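Side-chain contacts in putative aspartate aminotransferase (Thermus thermophilus, PDB 1IUG), which probably transfers amino groups between amino acids and 2-oxo acids, using pyridoxal 5'-phosphate as cofactor: residues 237-240 / 241-245; 245-248 / 249-252; 168-171 / 172-175; 196-199 / 200-204. All coordinates share one frame; numbering follows the deposited sequence.

Contact 1. Residues 237-240 / 241-245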
ATOM      1  N   LEU A 237     -13.486  -0.729  -2.581  1.00 27.63           N
ATOM      2  CA  LEU A 237     -14.851  -1.243  -2.717  1.00 29.46           C
ATOM      3  C   LEU A 237     -15.348  -1.741  -1.367  1.00 27.77           C
ATOM      4  O   LEU A 237     -16.491  -1.479  -0.980  1.00 27.02           O
ATOM      5  CB  LEU A 237     -14.900  -2.397  -3.720  1.00 32.13           C
ATOM      6  CG  LEU A 237     -15.215  -2.049  -5.172  1.00 38.48           C
ATOM      7  CD1 LEU A 237     -14.892  -3.238  -6.073  1.00 39.03           C
ATOM      8  CD2 LEU A 237     -16.684  -1.651  -5.289  1.00 38.83           C
ATOM      9  N   ALA A 238     -14.480  -2.476  -0.673  1.00 24.88           N
ATOM     10  CA  ALA A 238     -14.789  -3.021   0.647  1.00 25.96           C
ATOM     11  C   ALA A 238     -15.057  -1.898   1.659  1.00 25.14           C
ATOM     12  O   ALA A 238     -15.983  -1.986   2.465  1.00 25.45           O
ATOM     13  CB  ALA A 238     -13.642  -3.915   1.126  1.00 24.21           C
ATOM     14  N   VAL A 239     -14.246  -0.844   1.605  1.00 25.13           N
ATOM     15  CA  VAL A 239     -14.407   0.301   2.498  1.00 24.79           C
ATOM     16  C   VAL A 239     -15.754   0.986   2.248  1.00 25.26           C
ATOM     17  O   VAL A 239     -16.481   1.300   3.190  1.00 24.91           O
ATOM     18  CB  VAL A 239     -13.252   1.329   2.315  1.00 25.18           C
ATOM     19  CG1 VAL A 239     -13.574   2.638   3.040  1.00 23.81           C
ATOM     20  CG2 VAL A 239     -11.943   0.745   2.849  1.00 23.37           C
ATOM     21  N   ALA A 240     -16.086   1.192   0.975  1.00 24.97           N
ATOM     22  CA  ALA A 240     -17.343   1.832   0.592  1.00 25.99           C
ATOM     23  C   ALA A 240     -18.557   1.022   1.066  1.00 27.13           C
ATOM     24  O   ALA A 240     -19.485   1.574   1.661  1.00 25.95           O
ATOM     25  CB  ALA A 240     -17.389   2.029  -0.917  1.00 24.21           C
ATOM     26  N   ALA A 241     -18.522  -0.288   0.824  1.00 27.91           N
ATOM     27  CA  ALA A 241     -19.599  -1.197   1.226  1.00 29.29           C
ATOM     28  C   ALA A 241     -19.865  -1.185   2.734  1.00 29.65           C
ATOM     29  O   ALA A 241     -21.018  -1.172   3.165  1.00 31.56           O
ATOM     30  CB  ALA A 241     -19.285  -2.617   0.764  1.00 28.65           C
ATOM     31  N   VAL A 242     -18.800  -1.203   3.535  1.00 29.02           N
ATOM     32  CA  VAL A 242     -18.941  -1.184   4.990  1.00 28.15           C
ATOM     33  C   VAL A 242     -19.485   0.157   5.479  1.00 27.54           C
ATOM     34  O   VAL A 242     -20.408   0.195   6.296  1.00 26.20           O
ATOM     35  CB  VAL A 242     -17.598  -1.500   5.704  1.00 28.73           C
ATOM     36  CG1 VAL A 242     -17.695  -1.194   7.189  1.00 29.93           C
ATOM     37  CG2 VAL A 242     -17.242  -2.965   5.513  1.00 29.49           C
ATOM     38  N   LEU A 243     -18.918   1.251   4.980  1.00 26.73           N
ATOM     39  CA  LEU A 243     -19.365   2.581   5.383  1.00 30.13           C
ATOM     40  C   LEU A 243     -20.826   2.826   5.026  1.00 32.14           C
ATOM     41  O   LEU A 243     -21.543   3.485   5.776  1.00 32.40           O
ATOM     42  CB  LEU A 243     -18.478   3.671   4.776  1.00 28.35           C
ATOM     43  CG  LEU A 243     -17.082   3.801   5.395  1.00 30.47           C
ATOM     44  CD1 LEU A 243     -16.261   4.815   4.619  1.00 26.82           C
ATOM     45  CD2 LEU A 243     -17.193   4.199   6.863  1.00 29.55           C
ATOM     46  N   GLU A 244     -21.269   2.285   3.895  1.00 34.68           N
ATOM     47  CA  GLU A 244     -22.659   2.440   3.469  1.00 38.92           C
ATOM     48  C   GLU A 244     -23.633   1.815   4.461  1.00 38.08           C
ATOM     49  O   GLU A 244     -24.735   2.321   4.652  1.00 37.70           O
ATOM     50  CB  GLU A 244     -22.882   1.827   2.084  1.00 41.51           C
ATOM     51  CG  GLU A 244     -22.566   2.766   0.935  1.00 49.25           C
ATOM     52  CD  GLU A 244     -22.734   2.109  -0.422  1.00 53.67           C
ATOM     53  OE1 GLU A 244     -21.769   2.137  -1.217  1.00 55.87           O
ATOM     54  OE2 GLU A 244     -23.830   1.571  -0.695  1.00 55.95           O
ATOM     55  N   GLU A 245     -23.219   0.720   5.093  1.00 38.99           N
ATOM     56  CA  GLU A 245     -24.064   0.034   6.061  1.00 39.09           C
ATOM     57  C   GLU A 245     -23.963   0.598   7.479  1.00 37.45           C
ATOM     58  O   GLU A 245     -24.971   0.717   8.176  1.00 36.60           O
ATOM     59  CB  GLU A 245     -23.742  -1.463   6.087  1.00 42.77           C
ATOM     60  CG  GLU A 245     -24.715  -2.264   6.950  1.00 49.89           C
ATOM     61  CD  GLU A 245     -24.318  -3.716   7.113  1.00 54.24           C
ATOM     62  OE1 GLU A 245     -23.904  -4.092   8.233  1.00 56.29           O
ATOM     63  OE2 GLU A 245     -24.433  -4.483   6.131  1.00 56.48           O
TER
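The helix 233-246 of this class-V aminotransferase makes two of its turns here, and V239 meets L243 along one of its flanks. Four successive i to i+4 backbone bonds tie the residues together: A241 N to L237 O, V242 N to A238 O, L243 N to V239 O and E244 N to A240 O, the last at 2.9 Å. V239 and L243 lie side by side and point the same way, one turn apart, with V239 CG1 3.8 Å from L243 CD1. V239 carries CG1 anti to its own N (chi1 169°), which places that methyl beside the carbonyl carbon, forward along the helix and within reach of the leucine. The pair forms an apolar ridge: V239 also touches L193 and F195 of strand 193-198, while L243 rests on L42 and L43 of helix 30-47. Branched aliphatic side chains suit a face buried between a sheet strand and another helix. A238 and A240 are buried as well, and their small methyls fit such positions on a helix. V242 lies back against the preceding turn, its CG2 3.4 Å from A238 O. On the exposed side E244 runs extended beyond CG, a fitting residue for the solvent edge, and its aliphatic stem lies against the turn before it, with CG 3.4 Å from A240 O.

Contact 2. Residues 245-248 / 249-252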
ATOM      1  N   GLU A 245     -23.219   0.720   5.093  1.00 38.99           N
ATOM      2  CA  GLU A 245     -24.064   0.034   6.061  1.00 39.09           C
ATOM      3  C   GLU A 245     -23.963   0.598   7.479  1.00 37.45           C
ATOM      4  O   GLU A 245     -24.971   0.717   8.176  1.00 36.60           O
ATOM      5  CB  GLU A 245     -23.742  -1.463   6.087  1.00 42.77           C
ATOM      6  CG  GLU A 245     -24.715  -2.264   6.950  1.00 49.89           C
ATOM      7  CD  GLU A 245     -24.318  -3.716   7.113  1.00 54.24           C
ATOM      8  OE1 GLU A 245     -23.904  -4.092   8.233  1.00 56.29           O
ATOM      9  OE2 GLU A 245     -24.433  -4.483   6.131  1.00 56.48           O
ATOM     10  N   VAL A 246     -22.752   0.959   7.895  1.00 34.89           N
ATOM     11  CA  VAL A 246     -22.526   1.474   9.243  1.00 33.52           C
ATOM     12  C   VAL A 246     -22.912   2.930   9.498  1.00 33.20           C
ATOM     13  O   VAL A 246     -23.516   3.234  10.525  1.00 31.49           O
ATOM     14  CB  VAL A 246     -21.055   1.247   9.686  1.00 33.46           C
ATOM     15  CG1 VAL A 246     -20.784   1.928  11.022  1.00 31.34           C
ATOM     16  CG2 VAL A 246     -20.773  -0.241   9.802  1.00 32.10           C
ATOM     17  N   LEU A 247     -22.570   3.821   8.572  1.00 33.15           N
ATOM     18  CA  LEU A 247     -22.860   5.245   8.728  1.00 33.29           C
ATOM     19  C   LEU A 247     -24.299   5.644   9.095  1.00 35.01           C
ATOM     20  O   LEU A 247     -24.500   6.546   9.917  1.00 33.48           O
ATOM     21  CB  LEU A 247     -22.361   6.027   7.510  1.00 31.60           C
ATOM     22  CG  LEU A 247     -21.200   6.991   7.784  1.00 35.29           C
ATOM     23  CD1 LEU A 247     -20.183   6.385   8.740  1.00 34.49           C
ATOM     24  CD2 LEU A 247     -20.535   7.385   6.478  1.00 33.58           C
ATOM     25  N   PRO A 248     -25.317   4.998   8.489  1.00 35.62           N
ATOM     26  CA  PRO A 248     -26.698   5.364   8.832  1.00 36.42           C
ATOM     27  C   PRO A 248     -27.055   4.982  10.269  1.00 37.02           C
ATOM     28  O   PRO A 248     -27.952   5.574  10.869  1.00 37.39           O
ATOM     29  CB  PRO A 248     -27.522   4.563   7.823  1.00 36.52           C
ATOM     30  CG  PRO A 248     -26.599   4.444   6.647  1.00 36.06           C
ATOM     31  CD  PRO A 248     -25.299   4.099   7.322  1.00 35.83           C
ATOM     32  N   ARG A 249     -26.339   3.999  10.810  1.00 37.50           N
ATOM     33  CA  ARG A 249     -26.555   3.515  12.175  1.00 38.29           C
ATOM     34  C   ARG A 249     -25.297   3.732  13.017  1.00 36.52           C
ATOM     35  O   ARG A 249     -25.013   2.947  13.922  1.00 35.98           O
ATOM     36  CB  ARG A 249     -26.868   2.015  12.159  1.00 42.50           C
ATOM     37  CG  ARG A 249     -28.077   1.593  11.339  1.00 50.39           C
ATOM     38  CD  ARG A 249     -29.366   2.237  11.835  1.00 56.95           C
ATOM     39  NE  ARG A 249     -30.546   1.629  11.220  1.00 62.44           N
ATOM     40  CZ  ARG A 249     -31.692   2.267  10.991  1.00 65.23           C
ATOM     41  NH1 ARG A 249     -31.827   3.549  11.324  1.00 66.17           N
ATOM     42  NH2 ARG A 249     -32.708   1.622  10.432  1.00 65.48           N
ATOM     43  N   LEU A 250     -24.556   4.800  12.730  1.00 35.81           N
ATOM     44  CA  LEU A 250     -23.310   5.093  13.441  1.00 37.60           C
ATOM     45  C   LEU A 250     -23.402   5.073  14.965  1.00 38.29           C
ATOM     46  O   LEU A 250     -22.621   4.378  15.621  1.00 36.62           O
ATOM     47  CB  LEU A 250     -22.718   6.429  12.977  1.00 35.77           C
ATOM     48  CG  LEU A 250     -21.344   6.779  13.563  1.00 36.92           C
ATOM     49  CD1 LEU A 250     -20.318   5.722  13.172  1.00 34.39           C
ATOM     50  CD2 LEU A 250     -20.904   8.151  13.090  1.00 35.99           C
ATOM     51  N   GLU A 251     -24.370   5.808  15.512  1.00 39.69           N
ATOM     52  CA  GLU A 251     -24.575   5.900  16.958  1.00 40.38           C
ATOM     53  C   GLU A 251     -24.771   4.534  17.606  1.00 38.64           C
ATOM     54  O   GLU A 251     -24.253   4.273  18.693  1.00 37.81           O
ATOM     55  CB  GLU A 251     -25.776   6.794  17.269  1.00 44.23           C
ATOM     56  CG  GLU A 251     -25.571   7.708  18.469  1.00 50.07           C
ATOM     57  CD  GLU A 251     -24.431   8.697  18.265  1.00 54.23           C
ATOM     58  OE1 GLU A 251     -24.431   9.414  17.236  1.00 55.35           O
ATOM     59  OE2 GLU A 251     -23.535   8.760  19.139  1.00 56.29           O
ATOM     60  N   GLU A 252     -25.520   3.669  16.931  1.00 36.95           N
ATOM     61  CA  GLU A 252     -25.773   2.326  17.429  1.00 36.81           C
ATOM     62  C   GLU A 252     -24.494   1.497  17.365  1.00 33.85           C
ATOM     63  O   GLU A 252     -24.211   0.717  18.274  1.00 31.40           O
ATOM     64  CB  GLU A 252     -26.882   1.644  16.620  1.00 41.05           C
ATOM     65  CG  GLU A 252     -28.250   2.315  16.727  1.00 48.53           C
ATOM     66  CD  GLU A 252     -28.505   3.372  15.652  1.00 52.54           C
ATOM     67  OE1 GLU A 252     -27.687   4.306  15.489  1.00 53.82           O
ATOM     68  OE2 GLU A 252     -29.548   3.271  14.971  1.00 56.57           O
TER
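L250 faces V246 and L247 across the break between two helices, and its CD1 is the methyl that both of them approach. CD1 of L250 lies 4.4 Å from V246 CG1 and 4.5 Å from L247 CD1, loose apolar contacts. V246 and L250 both also touch L165, and L247 turns to L42 and E45 of helix 30-47, so aliphatic side chains suit this partly covered side. R249 folds differently: its chain bends at chi2 (-60°), and its CD passes 3.8 Å from P248 O, the aliphatic stem lying along the proline's carbonyl. P248, which has no N-H to donate, suits the 3-10 segment 247-248. The backbone bonds here are of the i to i+3 kind, as in a 3-10 turn: R249 N reaches V246 O at 2.9 Å, and L250 N reaches L247 O only weakly, at 3.3 Å. E245, at the exposed start, sends its carboxylate to K15 in a salt bridge. The whole is a helix-to-helix junction, a short 3-10 turn linking helix 233-246 to helix 250-270, with R249 at the N-cap position of the second.

Contact 3. Residues 168-171 / 172-175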
ATOM      1  N   GLU A 168     -16.299   8.371  19.061  1.00 31.80           N
ATOM      2  CA  GLU A 168     -16.655   9.650  18.455  1.00 34.10           C
ATOM      3  C   GLU A 168     -15.420  10.383  17.958  1.00 34.11           C
ATOM      4  O   GLU A 168     -14.420  10.489  18.674  1.00 34.29           O
ATOM      5  CB  GLU A 168     -17.388  10.538  19.463  1.00 39.05           C
ATOM      6  CG  GLU A 168     -18.827  10.122  19.751  1.00 47.89           C
ATOM      7  CD  GLU A 168     -19.772  10.389  18.586  1.00 52.82           C
ATOM      8  OE1 GLU A 168     -20.868   9.787  18.568  1.00 56.21           O
ATOM      9  OE2 GLU A 168     -19.436  11.207  17.698  1.00 55.75           O
ATOM     10  N   VAL A 169     -15.495  10.879  16.726  1.00 31.69           N
ATOM     11  CA  VAL A 169     -14.395  11.623  16.120  1.00 31.37           C
ATOM     12  C   VAL A 169     -14.919  12.777  15.265  1.00 31.87           C
ATOM     13  O   VAL A 169     -16.069  12.771  14.816  1.00 32.03           O
ATOM     14  CB  VAL A 169     -13.492  10.719  15.216  1.00 32.27           C
ATOM     15  CG1 VAL A 169     -12.815   9.628  16.034  1.00 31.07           C
ATOM     16  CG2 VAL A 169     -14.304  10.114  14.073  1.00 30.19           C
ATOM     17  N   ALA A 170     -14.063  13.770  15.062  1.00 31.75           N
ATOM     18  CA  ALA A 170     -14.370  14.937  14.241  1.00 31.63           C
ATOM     19  C   ALA A 170     -13.058  15.658  14.007  1.00 30.99           C
ATOM     20  O   ALA A 170     -12.090  15.445  14.737  1.00 31.35           O
ATOM     21  CB  ALA A 170     -15.354  15.857  14.950  1.00 32.05           C
ATOM     22  N   LEU A 171     -12.996  16.465  12.956  1.00 31.01           N
ATOM     23  CA  LEU A 171     -11.782  17.216  12.680  1.00 30.14           C
ATOM     24  C   LEU A 171     -11.871  18.622  13.269  1.00 30.39           C
ATOM     25  O   LEU A 171     -11.587  18.813  14.454  1.00 28.69           O
ATOM     26  CB  LEU A 171     -11.491  17.260  11.182  1.00 30.43           C
ATOM     27  CG  LEU A 171     -10.225  16.505  10.763  1.00 31.17           C
ATOM     28  CD1 LEU A 171     -10.295  15.070  11.247  1.00 31.90           C
ATOM     29  CD2 LEU A 171     -10.077  16.545   9.256  1.00 29.25           C
ATOM     30  N   GLU A 172     -12.304  19.591  12.464  1.00 31.00           N
ATOM     31  CA  GLU A 172     -12.404  20.975  12.922  1.00 32.26           C
ATOM     32  C   GLU A 172     -13.269  21.170  14.167  1.00 32.40           C
ATOM     33  O   GLU A 172     -12.958  22.011  15.009  1.00 32.53           O
ATOM     34  CB  GLU A 172     -12.848  21.920  11.787  1.00 32.67           C
ATOM     35  CG  GLU A 172     -14.085  21.499  10.990  1.00 32.34           C
ATOM     36  CD  GLU A 172     -13.758  20.697   9.731  1.00 30.56           C
ATOM     37  OE1 GLU A 172     -14.425  20.907   8.699  1.00 29.36           O
ATOM     38  OE2 GLU A 172     -12.847  19.850   9.768  1.00 31.23           O
ATOM     39  N   ALA A 173     -14.317  20.362  14.313  1.00 32.22           N
ATOM     40  CA  ALA A 173     -15.198  20.464  15.473  1.00 31.76           C
ATOM     41  C   ALA A 173     -14.475  20.102  16.772  1.00 32.22           C
ATOM     42  O   ALA A 173     -14.897  20.508  17.850  1.00 33.39           O
ATOM     43  CB  ALA A 173     -16.423  19.591  15.288  1.00 33.29           C
ATOM     44  N   MET A 174     -13.397  19.327  16.670  1.00 31.45           N
ATOM     45  CA  MET A 174     -12.614  18.945  17.844  1.00 31.44           C
ATOM     46  C   MET A 174     -11.299  19.723  17.904  1.00 30.53           C
ATOM     47  O   MET A 174     -10.452  19.456  18.756  1.00 30.86           O
ATOM     48  CB  MET A 174     -12.322  17.438  17.854  1.00 33.48           C
ATOM     49  CG  MET A 174     -13.552  16.548  17.985  1.00 33.63           C
ATOM     50  SD  MET A 174     -13.177  14.868  18.588  1.00 38.02           S
ATOM     51  CE  MET A 174     -11.760  14.460  17.647  1.00 37.18           C
ATOM     52  N   GLY A 175     -11.140  20.687  17.000  1.00 29.89           N
ATOM     53  CA  GLY A 175      -9.924  21.485  16.959  1.00 29.33           C
ATOM     54  C   GLY A 175      -8.776  20.802  16.229  1.00 28.57           C
ATOM     55  O   GLY A 175      -7.646  21.289  16.242  1.00 27.66           O
TER
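M174 folds back over A170, and its side chain can be followed along the extended loop residues 168-171. CB starts 3.7 Å from both A170 O and L171 O. CG, turned away from the carbonyl carbon of M174 (chi1 -65°), packs on A170 CB at 3.6 Å. SD passes 3.8 Å from A170 N, and a bend at chi3 (-44°) then carries the terminal methyl CE back to 3.1 Å from A170 O. A long, flexible, unbranched side chain suits this route, and alanine suits A170, whose small CB lets both M174 and A173 come close, A173 CB lying 3.9 Å from A170 CB. M174 also touches L140 and P141 of helix 140-150. With an alanine here the chain beyond CB is gone, which is likely to strip much of the apolar cover from A170 and open a gap toward helix 140-150. E172 keeps OE2 beside L171 CB, at 3.2 Å, while OE1 is bonded to E50 N and OE2 to T49 OG1. M174 N closes the bend by donating to L171 O at 2.9 Å. G175 follows at positive phi, where a CB would be jammed against the preceding carbonyl oxygen. This is a short 3-10 turn within the loop joining parallel strands 155-159 and 178-182 of the seven-stranded sheet.

Contact 4. Residues 196-199 / 200-204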
ATOM      1  N   VAL A 196      -5.797  10.030   4.899  1.00 21.08           N
ATOM      2  CA  VAL A 196      -5.357  11.314   5.419  1.00 22.69           C
ATOM      3  C   VAL A 196      -6.525  12.275   5.234  1.00 22.78           C
ATOM      4  O   VAL A 196      -6.942  12.561   4.104  1.00 20.32           O
ATOM      5  CB  VAL A 196      -4.125  11.878   4.673  1.00 23.54           C
ATOM      6  CG1 VAL A 196      -3.737  13.229   5.269  1.00 24.15           C
ATOM      7  CG2 VAL A 196      -2.954  10.919   4.774  1.00 23.30           C
ATOM      8  N   ALA A 197      -7.105  12.686   6.356  1.00 23.44           N
ATOM      9  CA  ALA A 197      -8.221  13.619   6.347  1.00 24.82           C
ATOM     10  C   ALA A 197      -7.662  15.006   6.636  1.00 24.35           C
ATOM     11  O   ALA A 197      -6.935  15.196   7.609  1.00 24.07           O
ATOM     12  CB  ALA A 197      -9.256  13.226   7.397  1.00 21.99           C
ATOM     13  N   LEU A 198      -7.996  15.958   5.770  1.00 24.95           N
ATOM     14  CA  LEU A 198      -7.532  17.333   5.897  1.00 25.93           C
ATOM     15  C   LEU A 198      -8.701  18.310   5.988  1.00 26.40           C
ATOM     16  O   LEU A 198      -9.566  18.342   5.110  1.00 26.46           O
ATOM     17  CB  LEU A 198      -6.664  17.705   4.688  1.00 27.13           C
ATOM     18  CG  LEU A 198      -5.419  16.853   4.421  1.00 28.14           C
ATOM     19  CD1 LEU A 198      -4.957  17.038   2.993  1.00 29.94           C
ATOM     20  CD2 LEU A 198      -4.317  17.204   5.408  1.00 28.25           C
ATOM     21  N   SER A 199      -8.714  19.108   7.050  1.00 27.30           N
ATOM     22  CA  SER A 199      -9.753  20.113   7.253  1.00 28.60           C
ATOM     23  C   SER A 199      -9.502  21.268   6.276  1.00 29.24           C
ATOM     24  O   SER A 199      -8.422  21.358   5.673  1.00 26.96           O
ATOM     25  CB  SER A 199      -9.697  20.642   8.693  1.00 28.99           C
ATOM     26  OG  SER A 199      -8.516  21.398   8.909  1.00 28.16           O
ATOM     27  N   PRO A 200     -10.500  22.155   6.089  1.00 30.17           N
ATOM     28  CA  PRO A 200     -10.333  23.293   5.173  1.00 32.12           C
ATOM     29  C   PRO A 200      -9.110  24.122   5.564  1.00 32.28           C
ATOM     30  O   PRO A 200      -8.342  24.563   4.711  1.00 33.42           O
ATOM     31  CB  PRO A 200     -11.633  24.075   5.374  1.00 32.20           C
ATOM     32  CG  PRO A 200     -12.630  22.979   5.643  1.00 29.98           C
ATOM     33  CD  PRO A 200     -11.878  22.101   6.615  1.00 28.86           C
ATOM     34  N   ARG A 201      -8.918  24.262   6.871  1.00 34.01           N
ATOM     35  CA  ARG A 201      -7.805  24.994   7.469  1.00 34.41           C
ATOM     36  C   ARG A 201      -6.485  24.392   6.959  1.00 34.56           C
ATOM     37  O   ARG A 201      -5.622  25.101   6.434  1.00 31.73           O
ATOM     38  CB  ARG A 201      -7.917  24.839   8.993  1.00 37.98           C
ATOM     39  CG  ARG A 201      -7.530  26.021   9.885  1.00 40.74           C
ATOM     40  CD  ARG A 201      -6.093  26.454   9.746  1.00 44.76           C
ATOM     41  NE  ARG A 201      -5.660  27.238  10.906  1.00 46.46           N
ATOM     42  CZ  ARG A 201      -5.129  26.722  12.013  1.00 46.02           C
ATOM     43  NH1 ARG A 201      -4.959  25.414  12.133  1.00 46.56           N
ATOM     44  NH2 ARG A 201      -4.727  27.519  12.991  1.00 46.31           N
ATOM     45  N   ALA A 202      -6.363  23.070   7.072  1.00 34.64           N
ATOM     46  CA  ALA A 202      -5.166  22.347   6.649  1.00 34.44           C
ATOM     47  C   ALA A 202      -4.917  22.387   5.139  1.00 34.49           C
ATOM     48  O   ALA A 202      -3.769  22.412   4.697  1.00 33.05           O
ATOM     49  CB  ALA A 202      -5.228  20.900   7.134  1.00 33.98           C
ATOM     50  N   LEU A 203      -5.993  22.404   4.358  1.00 35.34           N
ATOM     51  CA  LEU A 203      -5.892  22.439   2.902  1.00 36.32           C
ATOM     52  C   LEU A 203      -5.174  23.686   2.387  1.00 38.65           C
ATOM     53  O   LEU A 203      -4.428  23.618   1.409  1.00 39.41           O
ATOM     54  CB  LEU A 203      -7.281  22.316   2.263  1.00 34.60           C
ATOM     55  CG  LEU A 203      -7.985  20.959   2.394  1.00 35.32           C
ATOM     56  CD1 LEU A 203      -9.433  21.064   1.938  1.00 33.96           C
ATOM     57  CD2 LEU A 203      -7.245  19.903   1.584  1.00 34.74           C
ATOM     58  N   GLU A 204      -5.382  24.815   3.060  1.00 40.70           N
ATOM     59  CA  GLU A 204      -4.753  26.080   2.673  1.00 42.51           C
ATOM     60  C   GLU A 204      -3.304  26.159   3.147  1.00 41.94           C
ATOM     61  O   GLU A 204      -2.517  26.947   2.631  1.00 42.05           O
ATOM     62  CB  GLU A 204      -5.530  27.256   3.266  1.00 46.12           C
ATOM     63  CG  GLU A 204      -6.994  27.307   2.869  1.00 51.26           C
ATOM     64  CD  GLU A 204      -7.756  28.404   3.593  1.00 54.68           C
ATOM     65  OE1 GLU A 204      -8.204  29.360   2.920  1.00 57.25           O
ATOM     66  OE2 GLU A 204      -7.911  28.309   4.831  1.00 55.16           O
TER
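S199 OG takes the N-H of A202 at 3.3 Å and is also hydrogen-bonded to D177 O, so two backbone groups grip one hydroxyl. The first is an N-cap: S199 precedes helix 200-204, and its oxygen meets the N-H of A202 in the first turn nearly straight, at 164°. OG sits between the backbone N and carbonyl carbon of S199 (chi1 68°), the rotation that brings it over that turn. Serine, small and polar, suits a cap, and P200 suits the first helical position, where no N-H is needed. The axes of strand segment 196-198 and helix 200-204 make an angle of 95°. R201 swings away from the strand to a salt bridge with D177, and NH1 also bonds G154 O. L198 and L203 cross obliquely, L203 CD2 lying 3.8 Å from L198 CB and 3.9 Å from L198 CD1. L198 CD2 lies 4.2 Å from A202 CB. A serine in place of this second leucine would probably leave the flank of L198 uncovered and open a gap beside E52, which L203 also touches. The backbone closes the turn as L203 N donates to S199 O at 3.0 Å.

In the fold
Along the chain contact 3 comes first, bending the loop between strands 155-159 and 178-182. Contact 4 follows where strand 193-198, antiparallel neighbour of 178-182, turns into helix 200-204. The two touch: E172 packs on S199 and P200, and L171 on S199 and A197, so neighbouring connections at one end of the seven-stranded sheet are joined. Much later contact 1 runs along helix 233-246, and contact 2 begins on its last turn, sharing E245, and leads into helix 250-270. None nests within or crosses another. Contact 2 also meets contact 3, where carboxylates of E251 and E168 lie close; contacts 1 and 4 stay about 11 Å apart at their nearest atoms.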